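Local structure of DNA polymerase III, beta subunit (Thermotoga maritima, 1VPK) at residues A[60-65]-A[207-212]; A[202-207]-A[246-251]. The protein probably tethers DNA polymerases and other proteins to DNA, making them processive, as a sliding clamp that forms a ring-shaped head-to-tail homodimer around the duplex. All coordinates share one frame; numbering follows the deposited sequence.

Contact 1: A[60-65]-A[207-212]; sequences DLETGV and LKSMKE
Asp60 and Lys208 meet in a salt bridge, with NZ of Lys208 2.9 Å from OD2 of Asp60. The lysine comes in on the anti lone pair of OD2, away from the other oxygen. Its chain is bent at chi2 and chi4, and NZ also bonds the carbonyl O of Leu33. In Asp60, CG sits between the backbone N and the carbonyl carbon (chi1 63°). This turns OD1 back over the loop, where it accepts from Glu62 N and Thr63 N, an Asx turn with the wider Asx motif. These two bonds fix the carboxylate's rotation while OD2 faces the helix. With an alanine in place of Asp60, Lys208 would probably lose its charged mate, and the amides of Glu62 and Thr63 their shared acceptor, leaving the turn freer to move.

Further along, the hydroxyls of Thr63 and Ser209 approach tip to tip, with OG1 2.7 Å from OG. The other branch of Thr63, CG2, lies 3.9 Å from CG of Glu212. Glu212 bends at chi2 (55°) toward the strand. Its OE2 comes within 3.3 Å of Val65 CG2, and its OE1 bonds ND2 of Asn215.

The axes of strand 63-65 and helix 207-212 run 23° apart, nearly parallel. Strand 63-68 lies between strands 53-59 and 241-246, antiparallel to both. Met245 of the latter touches both Thr63 and Ser209.

Contact 2: A[202-207]-A[246-251]; sequences SFLLSL and RVVDAE
Phe203 meets Val247 near the base of its ring. Val247 CG2 lies 3.7 Å from Phe203 CB and approaches the ring obliquely. The ring itself leads away from segment 246-251, because CG sits between the backbone N and the carbonyl carbon (chi1 50°). It stacks on Trp171 and meets the ring of Tyr229 with the planes about 35° apart. Val247 CG2 also touches CD2 of Leu205, the two side chains crossing at about a right angle.

The backbones are joined by one direct hydrogen bond. Val248 N donates to Leu204 O at 2.7 Å, nearly straight, from a position tilted off the carbonyl plane. Beside it the side chains of Leu204 and Val248 pack together, with Leu204 CD2 3.6 Å from Val248 CB. The CG2 branch of Val248 reaches 3.4 Å from Ser206 N.

Two waters extend the backbone pairing. Water 1 accepts from Leu204 N at 2.9 Å and donates to Val248 O at 2.8 Å. Water 2 joins Ser206 N to Arg246 O, at 2.7 Å from the latter. The waters give the amides of Leu204 and Ser206 an acceptor.

Strand 201-206 is an outermost strand of its sheet within the chain, with strand 168-174 as its antiparallel partner. Segment 246-251 runs across it: measured end to end, the touching parts 203-206 and 246-250 point 100° apart. The segment leads off strand 241-246 toward strand 265-270. The arrangement is an edge strand crossed by an irregular segment, in the central domain of a sliding clamp.

Both contacts are partly buried, and contact 1 lies nearer the centre of the chain. They share Leu207, where strand 201-206 passes into helix 207-218, and their segments alternate along the chain. Ser206 is the N-cap of that helix: its OG bonds Ser209 N and also Glu62 OE1, tying contact 2 to contact 1. A second link pairs the backbones of Glu62 and Arg246. The chemistry differs. Contact 1 joins a segment of the N-terminal domain to one of the central domain, chiefly by a salt bridge and polar side chains. Contact 2 lies within the central domain and relies on backbone bonds, bridging waters and apolar side chains.

Contact 1: A[60-65]-A[207-212]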
loop_
_atom_site.group_PDB
_atom_site.type_symbol
_atom_site.label_atom_id
_atom_site.label_comp_id
_atom_site.label_asym_id
_atom_site.label_seq_id
_atom_site.Cartn_x
_atom_site.Cartn_y
_atom_site.Cartn_z
ATOM N N ASP A 60 21.600 13.906 -11.613
ATOM C CA ASP A 60 22.434 13.497 -10.493
ATOM C C ASP A 60 23.882 13.312 -10.889
ATOM O O ASP A 60 24.623 12.671 -10.192
ATOM C CB ASP A 60 21.906 12.191 -9.922
ATOM C CG ASP A 60 21.975 11.037 -10.899
ATOM O OD1 ASP A 60 22.630 11.142 -11.958
ATOM O OD2 ASP A 60 21.356 9.995 -10.596
ATOM N N LEU A 61 24.295 13.883 -12.001
ATOM C CA LEU A 61 25.658 13.763 -12.527
ATOM C C LEU A 61 25.985 12.439 -13.233
ATOM O O LEU A 61 27.026 12.323 -13.906
ATOM C CB LEU A 61 26.734 14.068 -11.458
ATOM C CG LEU A 61 26.638 15.407 -10.679
ATOM C CD1 LEU A 61 27.879 15.598 -9.903
ATOM C CD2 LEU A 61 26.440 16.570 -11.619
ATOM N N GLU A 62 25.123 11.437 -13.105
ATOM C CA GLU A 62 25.268 10.206 -13.905
ATOM C C GLU A 62 24.184 10.162 -14.989
ATOM O O GLU A 62 24.492 9.798 -16.120
ATOM C CB GLU A 62 25.195 8.957 -13.013
ATOM C CG GLU A 62 24.936 7.650 -13.805
ATOM C CD GLU A 62 24.864 6.421 -12.905
ATOM O OE1 GLU A 62 23.837 6.291 -12.168
ATOM O OE2 GLU A 62 25.841 5.617 -12.965
ATOM N N THR A 63 22.939 10.525 -14.640
ATOM C CA THR A 63 21.838 10.692 -15.602
ATOM C C THR A 63 21.453 12.198 -15.664
ATOM O O THR A 63 21.386 12.861 -14.624
ATOM C CB THR A 63 20.582 9.848 -15.172
ATOM O OG1 THR A 63 20.924 8.484 -14.911
ATOM C CG2 THR A 63 19.433 9.929 -16.244
ATOM N N GLY A 64 21.228 12.731 -16.853
ATOM C CA GLY A 64 20.750 14.094 -17.063
ATOM C C GLY A 64 19.596 14.099 -18.034
ATOM O O GLY A 64 19.580 13.321 -19.036
ATOM N N VAL A 65 18.595 14.924 -17.752
ATOM C CA VAL A 65 17.419 15.026 -18.597
ATOM C C VAL A 65 17.201 16.480 -18.895
ATOM O O VAL A 65 17.216 17.296 -17.967
ATOM C CB VAL A 65 16.170 14.559 -17.888
ATOM C CG1 VAL A 65 14.918 14.769 -18.816
ATOM C CG2 VAL A 65 16.280 13.127 -17.498
ATOM N N LEU A 207 21.115 1.004 -12.448
ATOM C CA LEU A 207 19.715 0.811 -12.154
ATOM C C LEU A 207 18.987 2.149 -12.065
ATOM O O LEU A 207 17.883 2.275 -12.603
ATOM C CB LEU A 207 19.548 0.014 -10.866
ATOM C CG LEU A 207 18.120 -0.346 -10.435
ATOM C CD1 LEU A 207 17.347 -1.023 -11.542
ATOM C CD2 LEU A 207 18.226 -1.220 -9.233
ATOM N N LYS A 208 19.619 3.152 -11.446
ATOM C CA LYS A 208 19.034 4.489 -11.382
ATOM C C LYS A 208 18.796 5.084 -12.798
ATOM O O LYS A 208 17.745 5.652 -13.060
ATOM C CB LYS A 208 19.840 5.438 -10.490
ATOM C CG LYS A 208 19.197 6.841 -10.462
ATOM C CD LYS A 208 19.015 7.488 -9.132
ATOM C CE LYS A 208 18.528 8.949 -9.311
ATOM N NZ LYS A 208 19.319 9.872 -8.535
ATOM N N SER A 209 19.742 4.883 -13.714
ATOM C CA SER A 209 19.601 5.361 -15.075
ATOM C C SER A 209 18.430 4.664 -15.765
ATOM O O SER A 209 17.621 5.297 -16.420
ATOM C CB SER A 209 20.882 5.147 -15.873
ATOM O OG SER A 209 21.893 6.061 -15.515
ATOM N N MET A 210 18.329 3.361 -15.547
ATOM C CA MET A 210 17.279 2.525 -16.120
ATOM C C MET A 210 15.866 2.801 -15.668
ATOM O O MET A 210 14.937 2.685 -16.469
ATOM C CB MET A 210 17.644 1.047 -15.901
ATOM C CG MET A 210 18.835 0.624 -16.748
ATOM S SD MET A 210 18.585 0.822 -18.517
ATOM C CE MET A 210 17.195 -0.269 -18.907
ATOM N N LYS A 211 15.715 3.209 -14.407
ATOM C CA LYS A 211 14.450 3.687 -13.883
ATOM C C LYS A 211 14.009 5.014 -14.532
ATOM O O LYS A 211 12.803 5.279 -14.729
ATOM C CB LYS A 211 14.546 3.803 -12.363
ATOM C CG LYS A 211 14.611 2.398 -11.693
ATOM C CD LYS A 211 14.594 2.478 -10.165
ATOM C CE LYS A 211 14.880 1.110 -9.402
ATOM N NZ LYS A 211 15.562 1.420 -8.048
ATOM N N GLU A 212 14.977 5.835 -14.907
ATOM C CA GLU A 212 14.648 7.028 -15.659
ATOM C C GLU A 212 14.257 6.609 -17.084
ATOM O O GLU A 212 13.325 7.158 -17.632
ATOM C CB GLU A 212 15.790 8.066 -15.628
ATOM C CG GLU A 212 15.551 9.284 -16.503
ATOM C CD GLU A 212 14.245 10.049 -16.253
ATOM O OE1 GLU A 212 13.566 9.943 -15.199
ATOM O OE2 GLU A 212 13.915 10.859 -17.125
#

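Contact 2: A[202-207]-A[246-251]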
loop_
_atom_site.group_PDB
_atom_site.type_symbol
_atom_site.label_atom_id
_atom_site.label_comp_id
_atom_site.label_asym_id
_atom_site.label_seq_id
_atom_site.Cartn_x
_atom_site.Cartn_y
_atom_site.Cartn_z
ATOM N N SER A 202 27.868 -2.958 -26.890
ATOM C CA SER A 202 27.304 -3.315 -25.579
ATOM C C SER A 202 27.768 -2.320 -24.510
ATOM O O SER A 202 28.811 -1.678 -24.664
ATOM C CB SER A 202 27.685 -4.757 -25.203
ATOM O OG SER A 202 29.061 -4.818 -24.888
ATOM N N PHE A 203 26.951 -2.167 -23.458
ATOM C CA PHE A 203 27.214 -1.243 -22.375
ATOM C C PHE A 203 26.306 -1.577 -21.171
ATOM O O PHE A 203 25.238 -2.163 -21.319
ATOM C CB PHE A 203 26.976 0.195 -22.833
ATOM C CG PHE A 203 25.645 0.425 -23.533
ATOM C CD1 PHE A 203 24.486 0.707 -22.793
ATOM C CD2 PHE A 203 25.572 0.390 -24.938
ATOM C CE1 PHE A 203 23.274 0.921 -23.426
ATOM C CE2 PHE A 203 24.365 0.624 -25.588
ATOM C CZ PHE A 203 23.215 0.873 -24.847
ATOM N N LEU A 204 26.740 -1.163 -19.988
ATOM C CA LEU A 204 25.956 -1.307 -18.772
ATOM C C LEU A 204 25.423 0.072 -18.358
ATOM O O LEU A 204 26.176 1.031 -18.272
ATOM C CB LEU A 204 26.847 -1.871 -17.685
ATOM C CG LEU A 204 26.253 -2.124 -16.301
ATOM C CD1 LEU A 204 25.150 -3.114 -16.287
ATOM C CD2 LEU A 204 27.358 -2.533 -15.336
ATOM N N LEU A 205 24.117 0.173 -18.167
ATOM C CA LEU A 205 23.537 1.361 -17.555
ATOM C C LEU A 205 23.086 0.998 -16.143
ATOM O O LEU A 205 22.575 -0.125 -15.898
ATOM C CB LEU A 205 22.366 1.887 -18.391
ATOM C CG LEU A 205 22.659 2.357 -19.832
ATOM C CD1 LEU A 205 21.367 2.764 -20.494
ATOM C CD2 LEU A 205 23.713 3.496 -19.906
ATOM N N SER A 206 23.287 1.933 -15.221
ATOM C CA SER A 206 22.979 1.760 -13.792
ATOM C C SER A 206 21.487 1.568 -13.595
ATOM O O SER A 206 20.671 1.943 -14.459
ATOM C CB SER A 206 23.450 2.966 -12.945
ATOM O OG SER A 206 22.547 4.092 -13.052
ATOM N N LEU A 207 21.115 1.004 -12.448
ATOM C CA LEU A 207 19.715 0.811 -12.154
ATOM C C LEU A 207 18.987 2.149 -12.065
ATOM O O LEU A 207 17.883 2.275 -12.603
ATOM C CB LEU A 207 19.548 0.014 -10.866
ATOM C CG LEU A 207 18.120 -0.346 -10.435
ATOM C CD1 LEU A 207 17.347 -1.023 -11.542
ATOM C CD2 LEU A 207 18.226 -1.220 -9.233
ATOM N N ARG A 246 25.679 8.374 -18.278
ATOM C CA ARG A 246 27.048 7.829 -18.335
ATOM C C ARG A 246 27.007 6.353 -18.094
ATOM O O ARG A 246 26.373 5.875 -17.168
ATOM C CB ARG A 246 28.001 8.465 -17.325
ATOM C CG ARG A 246 28.232 9.992 -17.582
ATOM C CD ARG A 246 28.983 10.677 -16.421
ATOM N NE ARG A 246 30.249 10.003 -16.074
ATOM C CZ ARG A 246 31.421 10.224 -16.677
ATOM N NH1 ARG A 246 31.517 11.090 -17.687
ATOM N NH2 ARG A 246 32.510 9.577 -16.275
ATOM N N VAL A 247 27.748 5.639 -18.926
ATOM C CA VAL A 247 27.800 4.187 -18.925
ATOM C C VAL A 247 28.490 3.666 -17.655
ATOM O O VAL A 247 29.324 4.356 -17.120
ATOM C CB VAL A 247 28.505 3.818 -20.268
ATOM C CG1 VAL A 247 29.638 2.871 -20.132
ATOM C CG2 VAL A 247 27.452 3.499 -21.276
ATOM N N VAL A 248 28.125 2.512 -17.120
ATOM C CA VAL A 248 28.829 2.076 -15.917
ATOM C C VAL A 248 30.276 1.608 -16.228
ATOM O O VAL A 248 30.504 0.817 -17.131
ATOM C CB VAL A 248 28.064 1.018 -15.152
ATOM C CG1 VAL A 248 28.822 0.630 -13.896
ATOM C CG2 VAL A 248 26.665 1.545 -14.795
ATOM N N ASP A 249 31.235 2.094 -15.462
ATOM C CA ASP A 249 32.620 1.674 -15.623
ATOM C C ASP A 249 32.895 0.351 -14.899
ATOM O O ASP A 249 33.662 0.293 -13.938
ATOM C CB ASP A 249 33.528 2.748 -15.099
ATOM C CG ASP A 249 34.964 2.447 -15.352
ATOM O OD1 ASP A 249 35.262 1.466 -16.066
ATOM O OD2 ASP A 249 35.792 3.190 -14.832
ATOM N N ALA A 250 32.241 -0.701 -15.351
ATOM C CA ALA A 250 32.391 -1.982 -14.731
ATOM C C ALA A 250 32.087 -2.989 -15.794
ATOM O O ALA A 250 31.309 -2.722 -16.718
ATOM C CB ALA A 250 31.430 -2.121 -13.562
ATOM N N GLU A 251 32.644 -4.177 -15.631
ATOM C CA GLU A 251 32.428 -5.268 -16.568
ATOM C C GLU A 251 31.269 -6.150 -16.120
ATOM O O GLU A 251 31.278 -6.726 -15.030
ATOM C CB GLU A 251 33.716 -6.061 -16.685
ATOM C CG GLU A 251 33.709 -7.089 -17.771
ATOM C CD GLU A 251 35.050 -7.800 -17.885
ATOM O OE1 GLU A 251 36.103 -7.135 -17.696
ATOM O OE2 GLU A 251 35.035 -9.019 -18.159
HETATM O O HOH W 1 29.429 -0.240 -19.478
HETATM O O HOH W 2 24.274 4.682 -16.024
#